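Local coordinates for protein muconate lactonizing enzyme (Corynebacterium glutamicum, PDB 3I4K) that belongs to the muconate lactonizing enzyme branch of the enolase superfamily and binds a magnesium ion in its barrel domain, at residues L170-G175 against L197-N202; F225-P230 against V248-S253; G301-E306 against E329-Q334; A313-A318 against G350-P355. One frame throughout, in Å; residues are numbered along the deposited sequence.

Contact 1: residues L170-G175 against L197-N202; sequences LKMGAG and LRIDIN. With MG (magnesium ion), chain J.
Met172, a selenomethionine, lays its SE over the branch point of Ile199, 3.8 Å from CB, and the two side chains meet aslant. The bend at the far end of its chain (chi3 73°) turns CE aside and leaves the selenium as the touching atom. Two residues after Ile199, Ile201 sends its two branches to different partners: CG1 rests against Met172 CB, while CG2 packs at 3.5 Å on Gly173 CA, where the backbone carries no side chain. Underneath, strands 167-171 and 196-200 run parallel. Leu170 N gives a short, straight bond of 2.7 Å to Arg198 O, Leu170 O receives Asp200 N from above its carbonyl plane, and Met172 N closes the ladder on Asp200 O at 2.8 Å. Leu170 and Ile199 face the helix layer, with Leu187 of helix 177-189 against Leu170 and Val184 against Met172; Lys171 and Asp200 project from the other face. Asp200 has CG anti to its backbone N (chi1 -177°), which carries OD2 to the magnesium at 2.3 Å. OD1 takes Asn202 N at 3.0 Å in an Asx turn, and a metal-bound water lies 2.7 Å from OD1, probably donating to it. With the metal on OD2 and Asn202 N on OD1, the carboxylate is gripped through both oxygens, which probably fixes its rotation for the metal, whose other protein ligands are Glu226 and Asp251.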
loop_
_atom_site.group_PDB
_atom_site.type_symbol
_atom_site.label_atom_id
_atom_site.label_comp_id
_atom_site.label_asym_id
_atom_site.label_seq_id
_atom_site.Cartn_x
_atom_site.Cartn_y
_atom_site.Cartn_z
ATOM N N LEU A 170 2.073 -28.475 9.514
ATOM C CA LEU A 170 2.075 -29.214 10.777
ATOM C C LEU A 170 2.583 -28.382 11.957
ATOM O O LEU A 170 3.759 -28.005 12.004
ATOM C CB LEU A 170 2.959 -30.455 10.647
ATOM C CG LEU A 170 2.608 -31.438 9.532
ATOM C CD1 LEU A 170 3.744 -32.416 9.314
ATOM C CD2 LEU A 170 1.336 -32.159 9.905
ATOM N N LYS A 171 1.703 -28.102 12.912
ATOM C CA LYS A 171 2.094 -27.336 14.087
ATOM C C LYS A 171 2.993 -28.224 14.955
ATOM O O LYS A 171 2.814 -29.438 14.995
ATOM C CB LYS A 171 0.849 -26.891 14.872
ATOM C CG LYS A 171 0.051 -25.757 14.206
ATOM C CD LYS A 171 -1.319 -25.545 14.860
ATOM C CE LYS A 171 -1.981 -24.218 14.453
ATOM N NZ LYS A 171 -2.320 -24.048 13.008
HETATM N N MSE A 172 3.969 -27.616 15.621
HETATM C CA MSE A 172 4.902 -28.331 16.488
HETATM C C MSE A 172 5.152 -27.473 17.718
HETATM O O MSE A 172 4.590 -26.393 17.851
HETATM C CB MSE A 172 6.249 -28.538 15.798
HETATM C CG MSE A 172 6.213 -29.203 14.442
HETATM SE SE MSE A 172 8.029 -29.350 13.727
HETATM C CE MSE A 172 8.695 -30.772 14.881
ATOM N N GLY A 173 6.016 -27.946 18.607
ATOM C CA GLY A 173 6.336 -27.156 19.782
ATOM C C GLY A 173 5.888 -27.719 21.107
ATOM O O GLY A 173 6.217 -27.162 22.158
ATOM N N ALA A 174 5.130 -28.811 21.067
ATOM C CA ALA A 174 4.649 -29.443 22.291
ATOM C C ALA A 174 5.570 -30.588 22.685
ATOM O O ALA A 174 5.933 -31.430 21.855
ATOM C CB ALA A 174 3.217 -29.959 22.100
ATOM N N GLY A 175 5.963 -30.601 23.951
ATOM C CA GLY A 175 6.813 -31.665 24.445
ATOM C C GLY A 175 8.231 -31.683 23.917
ATOM O O GLY A 175 8.712 -30.709 23.335
ATOM N N LEU A 197 4.950 -30.130 2.424
ATOM C CA LEU A 197 4.861 -30.105 3.877
ATOM C C LEU A 197 5.590 -28.927 4.510
ATOM O O LEU A 197 6.759 -28.693 4.217
ATOM C CB LEU A 197 5.419 -31.412 4.449
ATOM C CG LEU A 197 4.669 -32.692 4.061
ATOM C CD1 LEU A 197 5.367 -33.902 4.662
ATOM C CD2 LEU A 197 3.221 -32.603 4.551
ATOM N N ARG A 198 4.887 -28.202 5.378
ATOM C CA ARG A 198 5.441 -27.060 6.100
ATOM C C ARG A 198 5.184 -27.292 7.586
ATOM O O ARG A 198 4.287 -28.059 7.945
ATOM C CB ARG A 198 4.740 -25.750 5.717
ATOM C CG ARG A 198 4.682 -25.430 4.242
ATOM C CD ARG A 198 3.510 -26.131 3.597
ATOM N NE ARG A 198 3.421 -25.821 2.179
ATOM C CZ ARG A 198 2.898 -24.707 1.692
ATOM N NH1 ARG A 198 2.408 -23.784 2.512
ATOM N NH2 ARG A 198 2.860 -24.525 0.380
ATOM N N ILE A 199 5.978 -26.646 8.441
ATOM C CA ILE A 199 5.779 -26.746 9.883
ATOM C C ILE A 199 5.668 -25.344 10.474
ATOM O O ILE A 199 5.906 -24.346 9.785
ATOM C CB ILE A 199 6.913 -27.537 10.583
ATOM C CG1 ILE A 199 8.269 -26.882 10.330
ATOM C CG2 ILE A 199 6.903 -28.976 10.117
ATOM C CD1 ILE A 199 8.600 -25.792 11.328
ATOM N N ASP A 200 5.271 -25.272 11.739
ATOM C CA ASP A 200 5.117 -24.001 12.438
ATOM C C ASP A 200 5.240 -24.314 13.928
ATOM O O ASP A 200 4.440 -25.082 14.472
ATOM C CB ASP A 200 3.744 -23.389 12.123
ATOM C CG ASP A 200 3.550 -22.023 12.761
ATOM O OD1 ASP A 200 4.475 -21.570 13.459
ATOM O OD2 ASP A 200 2.478 -21.398 12.574
ATOM N N ILE A 201 6.248 -23.736 14.576
ATOM C CA ILE A 201 6.479 -23.981 15.992
ATOM C C ILE A 201 6.046 -22.815 16.870
ATOM O O ILE A 201 6.272 -22.816 18.085
ATOM C CB ILE A 201 7.959 -24.284 16.250
ATOM C CG1 ILE A 201 8.511 -25.099 15.077
ATOM C CG2 ILE A 201 8.110 -25.114 17.540
ATOM C CD1 ILE A 201 9.950 -25.514 15.239
ATOM N N ASN A 202 5.416 -21.819 16.257
ATOM C CA ASN A 202 4.950 -20.659 17.000
ATOM C C ASN A 202 5.983 -20.086 17.970
ATOM O O ASN A 202 5.678 -19.805 19.124
ATOM C CB ASN A 202 3.659 -21.009 17.747
ATOM C CG ASN A 202 2.437 -20.955 16.848
ATOM O OD1 ASN A 202 2.022 -19.876 16.411
ATOM N ND2 ASN A 202 1.862 -22.116 16.555
HETATM MG MG MG J . 1.985 -19.182 12.481
HETATM O O HOH W 1 3.753 -18.968 13.585
#

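Contact 2: residues F225-P230 against V248-S253; sequences FEQPTP and VMADES. With MG (magnesium ion), chain J.
Strands 224-226 and 247-250 lie side by side and parallel, Phe225 paired with Val248 and Glu226 with Met249, with Phe225 O accepting Met249 N at 3.0 Å and Gln227 N meeting Met249 O almost head-on along the C=O axis at 2.9 Å. On the helix side of this pair, Phe225 CB touches Val248 CG2 while the ring turns off toward Leu214 and Leu217 of helix 207-219. On the other face Glu226 and the selenomethionine Met249 run alongside each other in the same direction, the methyl CE resting near the carboxylate. Glu226 is extended, with CG anti to the backbone N (chi1 174°), and reaches the magnesium through OE2 at 2.2 Å; Asp251 arrives from the next strand end with OD2 at 2.0 Å. Their carboxylate planes are 39° apart, and OE2 and OD2 come within 2.8 Å of each other because both hold the same ion. Just beyond the strands, the folded Gln227 side chain fastens one loop to the other. Its OE1 takes Asp251 N in the carbonyl plane at 2.9 Å and Ser253 N from well above that plane, while NE2 gives one proton to Ser253 OG at 2.8 Å, itself bonded to Ala231 O, and the other, nearly in the amide plane, to Thr229 O. Four bonds therefore hold the amide, which through the backbone N probably helps position Asp251 as a second-shell group. Lys169 on Glu226 OE1, and Lys278 and Lys275 on Asp251, would help offset the negative charge crowded round the metal.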
loop_
_atom_site.group_PDB
_atom_site.type_symbol
_atom_site.label_atom_id
_atom_site.label_comp_id
_atom_site.label_asym_id
_atom_site.label_seq_id
_atom_site.Cartn_x
_atom_site.Cartn_y
_atom_site.Cartn_z
ATOM N N PHE A 225 9.880 -23.693 7.041
ATOM C CA PHE A 225 9.891 -23.589 8.491
ATOM C C PHE A 225 9.281 -22.260 8.928
ATOM O O PHE A 225 9.929 -21.210 8.846
ATOM C CB PHE A 225 11.316 -23.691 9.041
ATOM C CG PHE A 225 12.059 -24.930 8.616
ATOM C CD1 PHE A 225 11.420 -26.164 8.558
ATOM C CD2 PHE A 225 13.418 -24.865 8.320
ATOM C CE1 PHE A 225 12.134 -27.324 8.211
ATOM C CE2 PHE A 225 14.131 -26.001 7.977
ATOM C CZ PHE A 225 13.487 -27.239 7.921
ATOM N N GLU A 226 8.029 -22.301 9.373
ATOM C CA GLU A 226 7.351 -21.095 9.847
ATOM C C GLU A 226 7.722 -20.818 11.304
ATOM O O GLU A 226 7.705 -21.728 12.140
ATOM C CB GLU A 226 5.834 -21.241 9.720
ATOM C CG GLU A 226 5.040 -20.075 10.338
ATOM C CD GLU A 226 3.545 -20.152 10.055
ATOM O OE1 GLU A 226 3.106 -21.122 9.399
ATOM O OE2 GLU A 226 2.806 -19.240 10.488
ATOM N N GLN A 227 8.061 -19.558 11.585
ATOM C CA GLN A 227 8.447 -19.070 12.908
ATOM C C GLN A 227 8.836 -20.151 13.923
ATOM O O GLN A 227 8.158 -20.339 14.938
ATOM C CB GLN A 227 7.315 -18.221 13.493
ATOM C CG GLN A 227 7.766 -17.249 14.576
ATOM C CD GLN A 227 8.506 -16.030 14.008
ATOM O OE1 GLN A 227 8.042 -15.398 13.047
ATOM N NE2 GLN A 227 9.642 -15.685 14.611
ATOM N N PRO A 228 9.940 -20.867 13.675
ATOM C CA PRO A 228 10.356 -21.913 14.610
ATOM C C PRO A 228 10.895 -21.357 15.919
ATOM O O PRO A 228 10.856 -22.033 16.956
ATOM C CB PRO A 228 11.443 -22.644 13.841
ATOM C CG PRO A 228 12.089 -21.517 13.064
ATOM C CD PRO A 228 10.879 -20.767 12.543
ATOM N N THR A 229 11.372 -20.117 15.863
ATOM C CA THR A 229 11.997 -19.463 17.001
ATOM C C THR A 229 11.411 -18.087 17.372
ATOM O O THR A 229 10.585 -17.534 16.648
ATOM C CB THR A 229 13.487 -19.334 16.698
ATOM O OG1 THR A 229 13.640 -18.759 15.399
ATOM C CG2 THR A 229 14.146 -20.709 16.699
ATOM N N PRO A 230 11.852 -17.513 18.504
ATOM C CA PRO A 230 11.369 -16.212 18.984
ATOM C C PRO A 230 11.219 -15.101 17.937
ATOM O O PRO A 230 12.089 -14.911 17.081
ATOM C CB PRO A 230 12.375 -15.860 20.080
ATOM C CG PRO A 230 12.722 -17.205 20.644
ATOM C CD PRO A 230 12.913 -18.029 19.390
ATOM N N VAL A 248 12.131 -20.021 5.222
ATOM C CA VAL A 248 11.532 -19.726 6.506
ATOM C C VAL A 248 10.383 -18.755 6.236
ATOM O O VAL A 248 10.447 -17.952 5.302
ATOM C CB VAL A 248 12.563 -19.052 7.437
ATOM C CG1 VAL A 248 11.859 -18.228 8.504
ATOM C CG2 VAL A 248 13.462 -20.111 8.066
HETATM N N MSE A 249 9.322 -18.849 7.026
HETATM C CA MSE A 249 8.192 -17.932 6.893
HETATM C C MSE A 249 8.055 -17.211 8.232
HETATM O O MSE A 249 7.991 -17.851 9.288
HETATM C CB MSE A 249 6.886 -18.676 6.553
HETATM C CG MSE A 249 5.637 -17.779 6.628
HETATM SE SE MSE A 249 4.154 -18.356 5.495
HETATM C CE MSE A 249 3.454 -19.770 6.647
ATOM N N ALA A 250 8.036 -15.882 8.188
ATOM C CA ALA A 250 7.922 -15.088 9.405
ATOM C C ALA A 250 6.453 -14.867 9.722
ATOM O O ALA A 250 5.666 -14.541 8.835
ATOM C CB ALA A 250 8.634 -13.737 9.226
ATOM N N ASP A 251 6.088 -15.069 10.984
ATOM C CA ASP A 251 4.720 -14.877 11.430
ATOM C C ASP A 251 4.727 -13.933 12.626
ATOM O O ASP A 251 4.471 -12.747 12.468
ATOM C CB ASP A 251 4.084 -16.222 11.804
ATOM C CG ASP A 251 2.583 -16.117 12.049
ATOM O OD1 ASP A 251 2.049 -14.984 12.058
ATOM O OD2 ASP A 251 1.948 -17.178 12.246
ATOM N N GLU A 252 5.042 -14.431 13.824
ATOM C CA GLU A 252 5.052 -13.528 14.974
ATOM C C GLU A 252 6.096 -12.428 14.837
ATOM O O GLU A 252 5.983 -11.395 15.487
ATOM C CB GLU A 252 5.242 -14.269 16.311
ATOM C CG GLU A 252 5.673 -15.719 16.236
ATOM C CD GLU A 252 4.555 -16.683 15.874
ATOM O OE1 GLU A 252 3.886 -17.236 16.775
ATOM O OE2 GLU A 252 4.352 -16.895 14.672
ATOM N N SER A 253 7.111 -12.637 14.002
ATOM C CA SER A 253 8.125 -11.607 13.801
ATOM C C SER A 253 7.584 -10.426 12.993
ATOM O O SER A 253 8.159 -9.338 13.034
ATOM C CB SER A 253 9.346 -12.162 13.051
ATOM O OG SER A 253 10.115 -13.033 13.856
HETATM MG MG MG J . 1.985 -19.182 12.481
HETATM O O HOH W 1 3.753 -18.968 13.585
#

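Contact 3: residues G301-E306 against E329-Q334; sequences GATSLE and ELFGPQ
Two hydrogen bonds cross directly between the loops, both made by Glu329. Its backbone N binds Gly301 O at 2.9 Å, and its carboxylate folds back over Ala302 so that OE2 takes Thr303 N at 2.8 Å on the anti lone pair, in a nearly straight bond of 174°. The bend that allows this is at the first torsion, with CG lodged between the backbone N and the carbonyl carbon (chi1 49°); the chain beyond is extended. Glu329 OE1 forms a salt bridge with Lys169, so both carboxylate oxygens are engaged. A water accepts from Gly332 N at 2.8 Å and lies near Thr303 OG1, though that oxygen's place is less sure, so the bridge is tentative. Apolar contacts fill in around these. Leu330 CD2 sits against Thr303 CB at 4.0 Å, and Leu305 CD1 reaches the Phe331 ring obliquely, 3.9 Å from CZ, with Trp142 meeting that ring as well. Backbone also packs directly on backbone, Gly332 CA lying 3.5 Å from Glu306 O in a CA-H...O contact that brings the chains close where glycine has no side chain. Within residues 301-306, Ser304 N turns to Glu306 OE2, which Thr277 also binds. The arrangement is that of loops at the C-terminal ends of barrel strands, the rim on which enolase-superfamily active sites are built; the side chain of Glu329 lies about 6 Å from the magnesium.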
loop_
_atom_site.group_PDB
_atom_site.type_symbol
_atom_site.label_atom_id
_atom_site.label_comp_id
_atom_site.label_asym_id
_atom_site.label_seq_id
_atom_site.Cartn_x
_atom_site.Cartn_y
_atom_site.Cartn_z
ATOM N N GLY A 301 -1.308 -15.978 2.278
ATOM C CA GLY A 301 -2.576 -15.540 2.843
ATOM C C GLY A 301 -2.776 -16.318 4.135
ATOM O O GLY A 301 -3.520 -17.300 4.165
ATOM N N ALA A 302 -2.109 -15.876 5.204
ATOM C CA ALA A 302 -2.170 -16.546 6.502
ATOM C C ALA A 302 -3.437 -16.272 7.315
ATOM O O ALA A 302 -4.140 -15.276 7.109
ATOM C CB ALA A 302 -0.919 -16.186 7.336
ATOM N N THR A 303 -3.695 -17.157 8.269
ATOM C CA THR A 303 -4.881 -17.053 9.107
ATOM C C THR A 303 -4.580 -17.066 10.592
ATOM O O THR A 303 -3.618 -17.691 11.044
ATOM C CB THR A 303 -5.864 -18.212 8.813
ATOM O OG1 THR A 303 -7.073 -18.010 9.546
ATOM C CG2 THR A 303 -5.259 -19.551 9.204
ATOM N N SER A 304 -5.405 -16.341 11.338
ATOM C CA SER A 304 -5.299 -16.285 12.784
ATOM C C SER A 304 -6.460 -17.155 13.263
ATOM O O SER A 304 -6.936 -17.012 14.395
ATOM C CB SER A 304 -5.492 -14.852 13.275
ATOM O OG SER A 304 -4.382 -14.048 12.932
ATOM N N LEU A 305 -6.891 -18.057 12.379
ATOM C CA LEU A 305 -8.024 -18.944 12.624
ATOM C C LEU A 305 -9.274 -18.088 12.769
ATOM O O LEU A 305 -10.018 -18.201 13.749
ATOM C CB LEU A 305 -7.811 -19.791 13.882
ATOM C CG LEU A 305 -7.181 -21.179 13.717
ATOM C CD1 LEU A 305 -6.636 -21.400 12.306
ATOM C CD2 LEU A 305 -6.081 -21.321 14.758
ATOM N N GLU A 306 -9.485 -17.219 11.784
ATOM C CA GLU A 306 -10.650 -16.339 11.773
ATOM C C GLU A 306 -11.913 -17.141 11.523
ATOM O O GLU A 306 -11.866 -18.234 10.943
ATOM C CB GLU A 306 -10.553 -15.288 10.654
ATOM C CG GLU A 306 -9.410 -14.283 10.772
ATOM C CD GLU A 306 -8.087 -14.820 10.262
ATOM O OE1 GLU A 306 -8.055 -15.956 9.744
ATOM O OE2 GLU A 306 -7.079 -14.097 10.377
ATOM N N GLU A 329 -3.919 -20.096 3.707
ATOM C CA GLU A 329 -4.271 -21.147 4.662
ATOM C C GLU A 329 -5.566 -20.656 5.298
ATOM O O GLU A 329 -5.791 -20.816 6.497
ATOM C CB GLU A 329 -3.189 -21.315 5.741
ATOM C CG GLU A 329 -2.739 -20.013 6.384
ATOM C CD GLU A 329 -1.962 -20.215 7.677
ATOM O OE1 GLU A 329 -1.337 -21.284 7.852
ATOM O OE2 GLU A 329 -1.974 -19.288 8.516
ATOM N N LEU A 330 -6.414 -20.042 4.479
ATOM C CA LEU A 330 -7.681 -19.491 4.951
ATOM C C LEU A 330 -8.758 -20.573 5.012
ATOM O O LEU A 330 -9.700 -20.579 4.217
ATOM C CB LEU A 330 -8.115 -18.341 4.035
ATOM C CG LEU A 330 -7.200 -17.115 4.085
ATOM C CD1 LEU A 330 -7.649 -16.089 3.059
ATOM C CD2 LEU A 330 -7.227 -16.505 5.483
ATOM N N PHE A 331 -8.593 -21.474 5.980
ATOM C CA PHE A 331 -9.484 -22.607 6.196
ATOM C C PHE A 331 -10.273 -22.478 7.495
ATOM O O PHE A 331 -11.050 -23.366 7.845
ATOM C CB PHE A 331 -8.652 -23.883 6.245
ATOM C CG PHE A 331 -7.666 -23.919 7.384
ATOM C CD1 PHE A 331 -8.078 -24.234 8.676
ATOM C CD2 PHE A 331 -6.324 -23.613 7.168
ATOM C CE1 PHE A 331 -7.168 -24.246 9.741
ATOM C CE2 PHE A 331 -5.405 -23.619 8.224
ATOM C CZ PHE A 331 -5.828 -23.936 9.509
ATOM N N GLY A 332 -10.060 -21.378 8.208
ATOM C CA GLY A 332 -10.745 -21.148 9.470
ATOM C C GLY A 332 -12.152 -21.721 9.543
ATOM O O GLY A 332 -12.422 -22.596 10.376
ATOM N N PRO A 333 -13.070 -21.250 8.677
ATOM C CA PRO A 333 -14.463 -21.704 8.630
ATOM C C PRO A 333 -14.633 -23.220 8.711
ATOM O O PRO A 333 -15.570 -23.709 9.344
ATOM C CB PRO A 333 -14.963 -21.128 7.308
ATOM C CG PRO A 333 -14.209 -19.828 7.227
ATOM C CD PRO A 333 -12.813 -20.254 7.620
ATOM N N GLN A 334 -13.727 -23.958 8.075
ATOM C CA GLN A 334 -13.789 -25.413 8.078
ATOM C C GLN A 334 -13.474 -26.039 9.433
ATOM O O GLN A 334 -13.982 -27.112 9.760
ATOM C CB GLN A 334 -12.834 -25.988 7.033
ATOM C CG GLN A 334 -13.215 -25.669 5.602
ATOM C CD GLN A 334 -12.436 -26.503 4.602
ATOM O OE1 GLN A 334 -11.202 -26.450 4.551
ATOM N NE2 GLN A 334 -13.154 -27.284 3.802
HETATM O O HOH W 2 -9.419 -18.629 7.940
#

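Contact 4: residues A313-A318 against G350-P355; sequences ASLQFA and GQVAIP
Leu315 reaches from helix 308-320 across to residues 350-355, joining the last long helix of the enolase-type barrel domain to the strand that lies antiparallel beside strand 137-144. Its two methyls divide the work. CD1 lies against the Pro355 ring, 3.9 Å from CD; the leucine side chain crosses the proline at about a right angle, and its CB also lies 4.0 Å from the same CD. CD2 instead meets Val352 CG1 at 3.9 Å, the two branched side chains slanting past each other. Leucine CG is anti to the carbonyl carbon (chi1 -75°), which points it at residues 350-355, and chi2 (167°) then sends one methyl to each partner. The valine branch that answers it, CG1, stands between the backbone N and the carbonyl carbon (chi1 57°). Next after Val352 in the strand, Ala353 turns its methyl away from the helix. The contact is buried and mostly apolar, with Val138 of strand 137-144 and Leu330 also packing on Leu315, and it joins helix 308-320 to strand 351-353 and the residues just after it. Ile354 approaches the helix backbone itself: its CG1 stands 3.7 Å from Leu315 O.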
loop_
_atom_site.group_PDB
_atom_site.type_symbol
_atom_site.label_atom_id
_atom_site.label_comp_id
_atom_site.label_asym_id
_atom_site.label_seq_id
_atom_site.Cartn_x
_atom_site.Cartn_y
_atom_site.Cartn_z
ATOM N N ALA A 313 -12.875 -11.390 5.070
ATOM C CA ALA A 313 -12.174 -10.122 4.957
ATOM C C ALA A 313 -10.798 -10.406 4.364
ATOM O O ALA A 313 -10.307 -9.649 3.526
ATOM C CB ALA A 313 -12.047 -9.464 6.325
ATOM N N SER A 314 -10.190 -11.514 4.782
ATOM C CA SER A 314 -8.872 -11.879 4.272
ATOM C C SER A 314 -8.904 -12.391 2.833
ATOM O O SER A 314 -7.917 -12.262 2.106
ATOM C CB SER A 314 -8.205 -12.913 5.187
ATOM O OG SER A 314 -7.773 -12.304 6.397
ATOM N N LEU A 315 -10.022 -12.977 2.416
ATOM C CA LEU A 315 -10.130 -13.472 1.046
ATOM C C LEU A 315 -10.323 -12.292 0.085
ATOM O O LEU A 315 -9.872 -12.327 -1.064
ATOM C CB LEU A 315 -11.289 -14.468 0.921
ATOM C CG LEU A 315 -11.047 -15.868 1.498
ATOM C CD1 LEU A 315 -12.362 -16.619 1.577
ATOM C CD2 LEU A 315 -10.054 -16.636 0.632
ATOM N N GLN A 316 -10.990 -11.244 0.560
ATOM C CA GLN A 316 -11.201 -10.058 -0.259
ATOM C C GLN A 316 -9.831 -9.415 -0.459
ATOM O O GLN A 316 -9.536 -8.862 -1.522
ATOM C CB GLN A 316 -12.137 -9.076 0.448
ATOM C CG GLN A 316 -13.566 -9.594 0.625
ATOM C CD GLN A 316 -14.391 -9.549 -0.661
ATOM O OE1 GLN A 316 -15.388 -10.264 -0.794
ATOM N NE2 GLN A 316 -13.992 -8.699 -1.597
ATOM N N PHE A 317 -8.994 -9.501 0.572
ATOM C CA PHE A 317 -7.658 -8.928 0.499
ATOM C C PHE A 317 -6.855 -9.721 -0.518
ATOM O O PHE A 317 -6.244 -9.149 -1.409
ATOM C CB PHE A 317 -6.956 -8.954 1.865
ATOM C CG PHE A 317 -5.570 -8.357 1.836
ATOM C CD1 PHE A 317 -4.447 -9.170 1.701
ATOM C CD2 PHE A 317 -5.398 -6.975 1.857
ATOM C CE1 PHE A 317 -3.163 -8.615 1.581
ATOM C CE2 PHE A 317 -4.119 -6.404 1.737
ATOM C CZ PHE A 317 -3.001 -7.236 1.597
ATOM N N ALA A 318 -6.874 -11.040 -0.390
ATOM C CA ALA A 318 -6.145 -11.885 -1.320
ATOM C C ALA A 318 -6.648 -11.702 -2.752
ATOM O O ALA A 318 -5.875 -11.802 -3.707
ATOM C CB ALA A 318 -6.271 -13.335 -0.911
ATOM N N GLY A 350 -8.568 -28.222 -3.426
ATOM C CA GLY A 350 -7.496 -27.498 -2.767
ATOM C C GLY A 350 -7.615 -25.988 -2.790
ATOM O O GLY A 350 -6.661 -25.279 -2.465
ATOM N N GLN A 351 -8.785 -25.488 -3.161
ATOM C CA GLN A 351 -8.983 -24.053 -3.212
ATOM C C GLN A 351 -10.286 -23.640 -2.560
ATOM O O GLN A 351 -11.050 -24.463 -2.071
ATOM C CB GLN A 351 -8.993 -23.571 -4.664
ATOM C CG GLN A 351 -7.896 -24.145 -5.540
ATOM C CD GLN A 351 -7.672 -23.303 -6.780
ATOM O OE1 GLN A 351 -6.964 -22.293 -6.739
ATOM N NE2 GLN A 351 -8.291 -23.698 -7.883
ATOM N N VAL A 352 -10.522 -22.343 -2.557
ATOM C CA VAL A 352 -11.745 -21.779 -2.024
ATOM C C VAL A 352 -12.014 -20.552 -2.885
ATOM O O VAL A 352 -11.096 -19.783 -3.186
ATOM C CB VAL A 352 -11.600 -21.376 -0.541
ATOM C CG1 VAL A 352 -10.466 -20.389 -0.366
ATOM C CG2 VAL A 352 -12.909 -20.784 -0.037
ATOM N N ALA A 353 -13.260 -20.390 -3.313
ATOM C CA ALA A 353 -13.621 -19.263 -4.156
ATOM C C ALA A 353 -13.850 -18.021 -3.318
ATOM O O ALA A 353 -14.299 -18.109 -2.179
ATOM C CB ALA A 353 -14.874 -19.592 -4.961
ATOM N N ILE A 354 -13.527 -16.864 -3.884
ATOM C CA ILE A 354 -13.718 -15.604 -3.189
ATOM C C ILE A 354 -15.211 -15.335 -3.101
ATOM O O ILE A 354 -15.943 -15.523 -4.072
ATOM C CB ILE A 354 -13.035 -14.423 -3.937
ATOM C CG1 ILE A 354 -11.523 -14.417 -3.669
ATOM C CG2 ILE A 354 -13.629 -13.092 -3.465
ATOM C CD1 ILE A 354 -10.810 -15.684 -4.034
ATOM N N PRO A 355 -15.684 -14.896 -1.928
ATOM C CA PRO A 355 -17.100 -14.597 -1.705
ATOM C C PRO A 355 -17.608 -13.468 -2.593
ATOM O O PRO A 355 -17.238 -12.307 -2.413
ATOM C CB PRO A 355 -17.143 -14.216 -0.229
ATOM C CG PRO A 355 -16.018 -15.007 0.349
ATOM C CD PRO A 355 -14.932 -14.797 -0.668
#

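How the contacts relate
From the N terminus, contact 1 comes first: strand 167-171 leads through helix 177-189 to strand 196-200, a beta-alpha-beta crossover closed by the parallel pair. Contact 2 follows in series, with the same kind of crossover through helix 234-244. The two touch, since strands 196-200 and 224-226 are neighbours, and they share the magnesium and a water. Contact 3 opens at 301-306, but before the chain returns at 329-334 it has entered helix 308-320, where contact 4 begins; these two loops cross, and Leu330 CD1 meets Leu315 CD2 at 3.5 Å. Contact 4 closes at 350-355, bringing the late chain back to strand 137-144 at the start of the barrel.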